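Local coordinates for peptidase S9 prolyl oligopeptidase catalytic domain-containing protein (Pyrococcus horikoshii, PDB 4HXF), which is probably a serine peptidase of the acylaminoacyl peptidase kind, cleaving peptides inside a self-compartmentalising hexamer, at residues 196-201 with 216-221; 538-543 with 566-571. All blocks are in the same frame, centred on the assembly; numbering follows the deposited sequence.

Contact 1. Residues 196-201 with 216-221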
loop_
_atom_site.group_PDB
_atom_site.type_symbol
_atom_site.label_atom_id
_atom_site.label_comp_id
_atom_site.label_asym_id
_atom_site.label_seq_id
_atom_site.Cartn_x
_atom_site.Cartn_y
_atom_site.Cartn_z
ATOM N N TYR A 196 31.671 35.254 -5.170
ATOM C CA TYR A 196 31.548 34.289 -4.117
ATOM C C TYR A 196 32.832 34.069 -3.395
ATOM O O TYR A 196 33.836 34.023 -4.045
ATOM C CB TYR A 196 31.160 32.964 -4.710
ATOM C CG TYR A 196 29.820 32.916 -5.399
ATOM C CD1 TYR A 196 29.733 32.715 -6.768
ATOM C CD2 TYR A 196 28.681 33.139 -4.689
ATOM C CE1 TYR A 196 28.480 32.624 -7.362
ATOM C CE2 TYR A 196 27.407 33.089 -5.293
ATOM C CZ TYR A 196 27.329 32.773 -6.650
ATOM O OH TYR A 196 26.050 32.749 -7.205
ATOM N N PHE A 197 32.789 34.089 -2.059
ATOM C CA PHE A 197 33.964 33.828 -1.146
ATOM C C PHE A 197 34.962 34.978 -1.211
ATOM O O PHE A 197 36.014 34.897 -0.615
ATOM C CB PHE A 197 34.626 32.442 -1.284
ATOM C CG PHE A 197 33.734 31.298 -0.941
ATOM C CD1 PHE A 197 32.919 30.733 -1.911
ATOM C CD2 PHE A 197 33.739 30.757 0.338
ATOM C CE1 PHE A 197 32.079 29.663 -1.631
ATOM C CE2 PHE A 197 32.887 29.687 0.645
ATOM C CZ PHE A 197 32.074 29.141 -0.331
ATOM N N LYS A 198 34.661 36.062 -1.884
ATOM C CA LYS A 198 35.550 37.191 -2.074
ATOM C C LYS A 198 35.006 38.545 -1.669
ATOM O O LYS A 198 35.656 39.222 -0.786
ATOM C CB LYS A 198 36.172 37.290 -3.468
ATOM C CG LYS A 198 37.024 38.586 -3.653
ATOM C CD LYS A 198 38.470 38.464 -3.284
ATOM C CE LYS A 198 39.239 37.642 -4.318
ATOM N NZ LYS A 198 39.835 38.106 -5.587
ATOM N N TYR A 199 33.837 38.943 -2.209
ATOM C CA TYR A 199 33.225 40.172 -1.787
ATOM C C TYR A 199 31.760 40.040 -1.454
ATOM O O TYR A 199 31.051 39.357 -2.135
ATOM C CB TYR A 199 33.359 41.220 -2.858
ATOM C CG TYR A 199 34.815 41.573 -3.205
ATOM C CD1 TYR A 199 35.285 41.400 -4.466
ATOM C CD2 TYR A 199 35.684 42.164 -2.268
ATOM C CE1 TYR A 199 36.628 41.671 -4.819
ATOM C CE2 TYR A 199 37.016 42.506 -2.652
ATOM C CZ TYR A 199 37.460 42.279 -3.946
ATOM O OH TYR A 199 38.795 42.543 -4.405
ATOM N N TRP A 200 31.331 40.749 -0.449
ATOM C CA TRP A 200 29.940 40.830 0.003
ATOM C C TRP A 200 29.501 42.247 0.176
ATOM O O TRP A 200 30.302 43.165 0.342
ATOM C CB TRP A 200 29.845 40.216 1.441
ATOM C CG TRP A 200 30.005 38.718 1.470
ATOM C CD1 TRP A 200 28.964 37.736 1.389
ATOM C CD2 TRP A 200 31.247 37.973 1.611
ATOM N NE1 TRP A 200 29.483 36.490 1.478
ATOM C CE2 TRP A 200 30.884 36.559 1.592
ATOM C CE3 TRP A 200 32.588 38.324 1.636
ATOM C CZ2 TRP A 200 31.825 35.564 1.690
ATOM C CZ3 TRP A 200 33.510 37.321 1.795
ATOM C CH2 TRP A 200 33.152 35.964 1.722
ATOM N N ASP A 201 28.191 42.436 0.106
ATOM C CA ASP A 201 27.500 43.625 0.568
ATOM C C ASP A 201 26.755 43.242 1.846
ATOM O O ASP A 201 26.229 42.118 1.910
ATOM C CB ASP A 201 26.522 44.134 -0.465
ATOM C CG ASP A 201 27.193 44.447 -1.815
ATOM O OD1 ASP A 201 28.386 44.794 -1.842
ATOM O OD2 ASP A 201 26.467 44.353 -2.795
ATOM N N LYS A 216 31.027 45.807 -0.964
ATOM C CA LYS A 216 32.170 45.114 -1.587
ATOM C C LYS A 216 33.325 44.951 -0.606
ATOM O O LYS A 216 34.481 45.443 -0.844
ATOM C CB LYS A 216 32.577 45.795 -2.889
ATOM C CG LYS A 216 33.444 44.948 -3.759
ATOM C CD LYS A 216 33.584 45.608 -5.188
ATOM C CE LYS A 216 34.350 44.754 -6.127
ATOM N NZ LYS A 216 33.945 45.237 -7.524
ATOM N N VAL A 217 33.007 44.289 0.499
ATOM C CA VAL A 217 34.019 44.031 1.560
ATOM C C VAL A 217 34.298 42.519 1.547
ATOM O O VAL A 217 33.458 41.693 1.052
ATOM C CB VAL A 217 33.562 44.470 2.917
ATOM C CG1 VAL A 217 33.619 46.027 2.997
ATOM C CG2 VAL A 217 32.186 43.881 3.232
ATOM N N SER A 218 35.443 42.062 2.122
ATOM C CA SER A 218 35.809 40.637 1.998
ATOM C C SER A 218 35.565 39.997 3.347
ATOM O O SER A 218 36.257 39.036 3.718
ATOM C CB SER A 218 37.306 40.511 1.576
ATOM O OG SER A 218 37.465 40.956 0.240
ATOM N N PHE A 219 34.542 40.464 4.091
ATOM C CA PHE A 219 34.060 39.781 5.282
ATOM C C PHE A 219 32.566 39.705 5.283
ATOM O O PHE A 219 31.913 40.418 4.508
ATOM C CB PHE A 219 34.575 40.366 6.582
ATOM C CG PHE A 219 34.588 41.885 6.729
ATOM C CD1 PHE A 219 35.699 42.484 7.367
ATOM C CD2 PHE A 219 33.481 42.655 6.519
ATOM C CE1 PHE A 219 35.678 43.873 7.634
ATOM C CE2 PHE A 219 33.471 44.063 6.734
ATOM C CZ PHE A 219 34.564 44.634 7.290
ATOM N N TYR A 220 32.024 38.767 6.055
ATOM C CA TYR A 220 30.572 38.676 6.248
ATOM C C TYR A 220 30.297 38.561 7.729
ATOM O O TYR A 220 31.199 38.292 8.538
ATOM C CB TYR A 220 29.978 37.515 5.380
ATOM C CG TYR A 220 30.530 36.154 5.739
ATOM C CD1 TYR A 220 31.716 35.691 5.165
ATOM C CD2 TYR A 220 29.831 35.279 6.550
ATOM C CE1 TYR A 220 32.216 34.420 5.376
ATOM C CE2 TYR A 220 30.381 33.994 6.825
ATOM C CZ TYR A 220 31.581 33.624 6.279
ATOM O OH TYR A 220 32.157 32.358 6.493
ATOM N N ALA A 221 29.045 38.766 8.135
ATOM C CA ALA A 221 28.703 38.787 9.580
ATOM C C ALA A 221 28.474 37.311 10.044
ATOM O O ALA A 221 27.798 36.485 9.370
ATOM C CB ALA A 221 27.453 39.661 9.817
#
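W200 lies alongside Y220 at a junction between two blades of the beta-propeller, where the hairpin of strands 200-206 and 209-217 closes one blade and strand 219-224 begins the next. The indole receives the methylene of Y220 over one face: CB stands 3.9 Å from the centroid of the five-membered ring, only 4° off its normal. The phenol ring is tilted 41° against the indole plane, with Y220 CD1 3.5 Å from W200 CZ2. Y220 CG sits between its own backbone N and carbonyl carbon (chi1 61°), which brings CD1 to the rim of the benzo half. With an alanine here instead of W200, Y220 CB and CD1 would probably lose the indole they lie against, opening a gap between the two blades. K216 and V217 both face W200 in a G1 beta bulge; W200 N bonds V217 O, and V217 N returns to W200 O. K216 runs extended across Y199, its CG 4.1 Å from the ring centroid, while K198 CG lies against the opposite face, toward the rim; D191 pairs with the ammonium of K216. S218 OG donates to K198 O at 2.7 Å and is hydrogen-bonded to K237 N as well. K216 N reaches D201 OD1 at 3.0 Å, nearly along the C-O axis of that oxygen, which H189 ND1 also binds.

Contact 2. Residues 538-543 with 566-571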
loop_
_atom_site.group_PDB
_atom_site.type_symbol
_atom_site.label_atom_id
_atom_site.label_comp_id
_atom_site.label_asym_id
_atom_site.label_seq_id
_atom_site.Cartn_x
_atom_site.Cartn_y
_atom_site.Cartn_z
ATOM N N LEU A 538 46.737 2.253 -10.870
ATOM C CA LEU A 538 45.982 3.368 -10.297
ATOM C C LEU A 538 44.491 2.997 -10.186
ATOM O O LEU A 538 43.886 2.475 -11.080
ATOM C CB LEU A 538 46.130 4.588 -11.200
ATOM C CG LEU A 538 45.256 5.793 -10.826
ATOM C CD1 LEU A 538 45.640 6.439 -9.453
ATOM C CD2 LEU A 538 45.401 6.828 -11.990
ATOM N N LEU A 539 43.925 3.275 -9.037
ATOM C CA LEU A 539 42.474 3.222 -8.782
ATOM C C LEU A 539 42.009 4.616 -8.672
ATOM O O LEU A 539 42.504 5.423 -7.820
ATOM C CB LEU A 539 42.144 2.475 -7.476
ATOM C CG LEU A 539 40.669 2.476 -7.113
ATOM C CD1 LEU A 539 39.723 1.807 -8.146
ATOM C CD2 LEU A 539 40.586 1.832 -5.699
ATOM N N LEU A 540 41.061 4.951 -9.527
ATOM C CA LEU A 540 40.340 6.232 -9.488
ATOM C C LEU A 540 38.994 6.020 -8.824
ATOM O O LEU A 540 38.260 5.035 -9.100
ATOM C CB LEU A 540 40.151 6.816 -10.918
ATOM C CG LEU A 540 41.432 7.362 -11.515
ATOM C CD1 LEU A 540 41.340 7.319 -13.089
ATOM C CD2 LEU A 540 41.728 8.800 -10.942
ATOM N N ILE A 541 38.672 6.887 -7.823
ATOM C CA ILE A 541 37.382 6.841 -7.158
ATOM C C ILE A 541 36.740 8.166 -7.406
ATOM O O ILE A 541 37.381 9.230 -7.203
ATOM C CB ILE A 541 37.569 6.617 -5.633
ATOM C CG1 ILE A 541 38.138 5.244 -5.360
ATOM C CG2 ILE A 541 36.188 6.753 -4.936
ATOM C CD1 ILE A 541 38.532 4.853 -3.937
ATOM N N HIS A 542 35.452 8.151 -7.752
ATOM C CA HIS A 542 34.692 9.370 -7.953
ATOM C C HIS A 542 33.264 9.147 -7.525
ATOM O O HIS A 542 32.872 8.047 -7.190
ATOM C CB HIS A 542 34.719 9.835 -9.392
ATOM C CG HIS A 542 34.770 11.346 -9.505
ATOM N ND1 HIS A 542 35.980 12.039 -9.590
ATOM C CD2 HIS A 542 33.745 12.318 -9.473
ATOM C CE1 HIS A 542 35.695 13.356 -9.653
ATOM N NE2 HIS A 542 34.382 13.547 -9.507
ATOM N N SER A 543 32.520 10.247 -7.291
ATOM C CA SER A 543 31.135 10.147 -6.951
ATOM C C SER A 543 30.331 11.069 -7.794
ATOM O O SER A 543 30.796 12.143 -8.201
ATOM C CB SER A 543 30.959 10.523 -5.489
ATOM O OG SER A 543 31.494 11.785 -5.190
ATOM N N LYS A 566 47.440 1.541 -20.061
ATOM C CA LYS A 566 47.839 1.486 -18.629
ATOM C C LYS A 566 46.863 0.635 -17.828
ATOM O O LYS A 566 45.720 0.480 -18.208
ATOM C CB LYS A 566 47.842 2.893 -18.085
ATOM C CG LYS A 566 48.649 3.927 -18.909
ATOM C CD LYS A 566 50.111 3.593 -19.067
ATOM C CE LYS A 566 50.872 4.727 -19.707
ATOM N NZ LYS A 566 52.327 4.404 -19.760
ATOM N N GLU A 567 47.355 0.127 -16.733
ATOM C CA GLU A 567 46.552 -0.579 -15.772
ATOM C C GLU A 567 45.892 0.447 -14.860
ATOM O O GLU A 567 46.530 1.018 -13.966
ATOM C CB GLU A 567 47.448 -1.535 -14.933
ATOM C CG GLU A 567 46.562 -2.290 -13.947
ATOM C CD GLU A 567 47.273 -3.298 -13.016
ATOM O OE1 GLU A 567 46.555 -3.876 -12.203
ATOM O OE2 GLU A 567 48.501 -3.537 -13.120
ATOM N N VAL A 568 44.600 0.622 -15.016
ATOM C CA VAL A 568 43.807 1.625 -14.313
ATOM C C VAL A 568 42.395 1.090 -14.135
ATOM O O VAL A 568 41.952 0.266 -14.981
ATOM C CB VAL A 568 43.865 2.989 -15.002
ATOM C CG1 VAL A 568 43.265 2.901 -16.403
ATOM C CG2 VAL A 568 43.255 4.096 -14.047
ATOM N N TYR A 569 41.743 1.503 -13.056
ATOM C CA TYR A 569 40.449 1.066 -12.680
ATOM C C TYR A 569 39.677 2.295 -12.205
ATOM O O TYR A 569 40.335 3.196 -11.665
ATOM C CB TYR A 569 40.509 0.079 -11.511
ATOM C CG TYR A 569 41.437 -1.080 -11.774
ATOM C CD1 TYR A 569 42.824 -0.976 -11.458
ATOM C CD2 TYR A 569 40.957 -2.260 -12.358
ATOM C CE1 TYR A 569 43.658 -2.036 -11.739
ATOM C CE2 TYR A 569 41.822 -3.293 -12.691
ATOM C CZ TYR A 569 43.162 -3.198 -12.327
ATOM O OH TYR A 569 43.985 -4.277 -12.639
ATOM N N ILE A 570 38.385 2.280 -12.352
ATOM C CA ILE A 570 37.520 3.369 -11.852
ATOM C C ILE A 570 36.290 2.883 -11.144
ATOM O O ILE A 570 35.558 1.995 -11.618
ATOM C CB ILE A 570 37.278 4.532 -12.867
ATOM C CG1 ILE A 570 36.635 5.710 -12.226
ATOM C CG2 ILE A 570 36.446 4.029 -14.074
ATOM C CD1 ILE A 570 36.461 6.924 -13.162
ATOM N N ALA A 571 36.111 3.450 -9.902
ATOM C CA ALA A 571 34.927 3.174 -9.085
ATOM C C ALA A 571 34.128 4.456 -9.050
ATOM O O ALA A 571 34.656 5.469 -8.535
ATOM C CB ALA A 571 35.330 2.668 -7.665
#
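Residues 538-541 and 568-571 pair in parallel register, L538 beside V568 through I541 beside A571, as the two strands of a beta-alpha-beta unit connected through helix 552-563. The ladder is stitched by alternating backbone bonds, among them L540 N to Y569 O (2.9 Å), A571 N to L540 O (2.8 Å) and H542 N to A571 O; at its start the bond from L538 N to E567 O is weak. L538, L540, V568 and I570 line the face covered by helix 552-563. There V568 CG2 serves two leucines, 4.0 Å from L538 CD2 and 3.9 Å from L540 CD1, and I570 CG1 rests on L540 CB. The pair forms one margin of the central sheet of the alpha/beta-hydrolase fold, with 568-573 the outermost strand within the chain. Beyond it a strand of a second subunit continues the sheet antiparallel to I570 and A571, and F133 of that subunit packs on L539, Y569 and A571. On the face of L539, I541, Y569 and A571, where helix 586-605 also packs, L539 crosses Y569 at about a right angle, CD1 touching Y569 CB at 3.9 Å. The Y569 ring turns an edge to L538 O, and its OH donates to E567 OE1 at 2.6 Å, on the anti side of the carboxylate and 24° out of its plane; K603 forms a salt bridge with the same oxygen. H542 has both ring nitrogens engaged, NE2 by the backbone O of C549, a residue of the inhibitor pocket, and ND1 by S554 OG.

In the fold
Following the chain from the N terminus, the first propeller blades precede contact 1 and the rest follow it. Contact 1 closes a loop of 14 residues, the bulk of the hairpin of strands 200-206 and 209-217, and carries the chain round a corner into the following blade. Most of the hydrolase domain also comes before contact 2, whose 22-residue loop holds helix 552-563 and completes the edge of the central sheet. The two loops are in series, neither nested nor crossed. Their centres lie 39 Å apart and their nearest atoms about 18 Å, without touching: contact 1 ties neighbouring blades, while contact 2 ties the last two strands of the alpha/beta-hydrolase sheet, next to another subunit.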